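Local coordinates for oligopeptide-binding protein AppA (Bacillus subtilis, PDB 1XOC) that captures oligopeptides, tetra- and pentapeptides included but not tripeptides, as the binding protein of an ABC permease that supports sporulation and genetic competence in Bacillus subtilis, at residues T46-E49 with N50-Y53. Sequence-based numbering, arbitrary orientation.
Sequences TDIE and NMLY. With ZN (zinc ion), chain O.
The Tyr53 ring approaches Glu49 through CD2, which lies 3.4 Å from Glu49 O and also comes near Glu49 CB, while Leu52 CB sits over the centre of one ring face. Glu49 O takes the N-H of Tyr53, the last turn's bond before the chain leaves helical geometry. Glu49 OE2 is hydrogen-bonded to Ser40 OG and Asn36 N, and the Tyr53 hydroxyl to Phe35 O. The other flat group, the Asn50 carboxamide, runs side by side with Thr46, its CG 3.7 Å from Thr46 O; that carbonyl also accepts Asn50 N at 3.0 Å. With an alanine here the backbone bond would stay, but a gap would probably open beside the Thr46 methyl. These are the closing turns of helix 43-52, i to i+4 bonds plus an i to i+3 bond at Ile48 O, gripped nearly head-on by Leu52 N and from above its plane by Met51 N. With CG1 anti to the carbonyl carbon (chi1 -56°), Ile48 lays CG2 against Leu52 CD1 at 3.7 Å, while its CD1 meets Met51 CE at 3.9 Å. Asp47 binds the zinc ion through OD2 alone, at 2.3 Å, with three waters as further ligands; Tyr219 OH also bonds OD2, and Arg508 makes a salt bridge to OD1. In this family 5 solute-binding protein the helix joins ligand to sheet: Thr46 packs on a basic side chain of the bound peptide, whereas Met51 and Leu52 pack on Leu201 of the four-stranded mixed sheet, their backbones hydrogen-bonded respectively to Phe188, which begins strand 188-194, and Gly186 just before it.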
loop_
_atom_site.group_PDB
_atom_site.type_symbol
_atom_site.label_atom_id
_atom_site.label_comp_id
_atom_site.label_asym_id
_atom_site.label_seq_id
_atom_site.Cartn_x
_atom_site.Cartn_y
_atom_site.Cartn_z
ATOM N N THR A 46 -0.788 -0.407 8.365
ATOM C CA THR A 46 -1.911 -1.267 8.037
ATOM C C THR A 46 -1.711 -2.689 8.618
ATOM O O THR A 46 -2.668 -3.341 9.060
ATOM C CB THR A 46 -2.178 -1.291 6.526
ATOM O OG1 THR A 46 -2.486 0.034 6.080
ATOM C CG2 THR A 46 -3.367 -2.158 6.154
ATOM N N ASP A 47 -0.481 -3.193 8.606
ATOM C CA ASP A 47 -0.196 -4.504 9.211
ATOM C C ASP A 47 -0.655 -4.569 10.673
ATOM O O ASP A 47 -1.231 -5.593 11.110
ATOM C CB ASP A 47 1.302 -4.834 9.194
ATOM C CG ASP A 47 1.822 -5.273 7.837
ATOM O OD1 ASP A 47 1.039 -5.735 6.957
ATOM O OD2 ASP A 47 3.072 -5.195 7.728
ATOM N N ILE A 48 -0.370 -3.528 11.443
ATOM C CA ILE A 48 -0.737 -3.547 12.852
ATOM C C ILE A 48 -2.274 -3.380 13.003
ATOM O O ILE A 48 -2.909 -4.061 13.829
ATOM C CB ILE A 48 0.028 -2.485 13.595
ATOM C CG1 ILE A 48 1.523 -2.685 13.388
ATOM C CG2 ILE A 48 -0.348 -2.508 15.081
ATOM C CD1 ILE A 48 2.086 -3.911 13.980
ATOM N N GLU A 49 -2.860 -2.456 12.228
ATOM C CA GLU A 49 -4.303 -2.238 12.247
ATOM C C GLU A 49 -5.103 -3.523 12.029
ATOM O O GLU A 49 -6.106 -3.765 12.693
ATOM C CB GLU A 49 -4.680 -1.229 11.143
ATOM C CG GLU A 49 -4.212 0.184 11.433
ATOM C CD GLU A 49 -4.306 1.102 10.230
ATOM O OE1 GLU A 49 -4.784 0.668 9.171
ATOM O OE2 GLU A 49 -3.905 2.286 10.325
ATOM N N ASN A 50 -4.622 -4.354 11.124
ATOM C CA ASN A 50 -5.340 -5.603 10.815
ATOM C C ASN A 50 -5.260 -6.638 11.933
ATOM O O ASN A 50 -6.039 -7.606 11.926
ATOM C CB ASN A 50 -4.926 -6.153 9.452
ATOM C CG ASN A 50 -5.648 -5.430 8.333
ATOM O OD1 ASN A 50 -5.313 -4.302 7.972
ATOM N ND2 ASN A 50 -6.702 -6.034 7.854
ATOM N N MET A 51 -4.340 -6.468 12.883
ATOM C CA MET A 51 -4.278 -7.305 14.089
ATOM C C MET A 51 -5.078 -6.720 15.225
ATOM O O MET A 51 -5.648 -7.449 16.026
ATOM C CB MET A 51 -2.825 -7.547 14.527
ATOM C CG MET A 51 -2.124 -8.490 13.585
ATOM S SD MET A 51 -0.454 -8.981 14.070
ATOM C CE MET A 51 0.414 -7.458 13.771
ATOM N N LEU A 52 -5.071 -5.386 15.352
ATOM C CA LEU A 52 -5.787 -4.714 16.469
ATOM C C LEU A 52 -7.300 -4.581 16.328
ATOM O O LEU A 52 -7.999 -4.525 17.343
ATOM C CB LEU A 52 -5.247 -3.288 16.693
ATOM C CG LEU A 52 -3.812 -3.116 17.170
ATOM C CD1 LEU A 52 -3.344 -1.701 17.100
ATOM C CD2 LEU A 52 -3.737 -3.661 18.555
ATOM N N TYR A 53 -7.791 -4.417 15.086
ATOM C CA TYR A 53 -9.158 -4.004 14.825
ATOM C C TYR A 53 -9.895 -5.067 14.069
ATOM O O TYR A 53 -9.283 -5.999 13.532
ATOM C CB TYR A 53 -9.163 -2.700 14.006
ATOM C CG TYR A 53 -8.478 -1.571 14.712
ATOM C CD1 TYR A 53 -9.017 -1.050 15.881
ATOM C CD2 TYR A 53 -7.347 -1.007 14.185
ATOM C CE1 TYR A 53 -8.398 -0.020 16.563
ATOM C CE2 TYR A 53 -6.728 0.020 14.848
ATOM C CZ TYR A 53 -7.263 0.505 16.012
ATOM O OH TYR A 53 -6.607 1.571 16.639
HETATM ZN ZN ZN O . 3.844 -6.209 5.798
HETATM O O HOH W 1 5.861 -7.466 5.283
HETATM O O HOH W 2 4.932 -7.624 7.352
HETATM O O HOH W 3 4.016 -4.223 4.862
#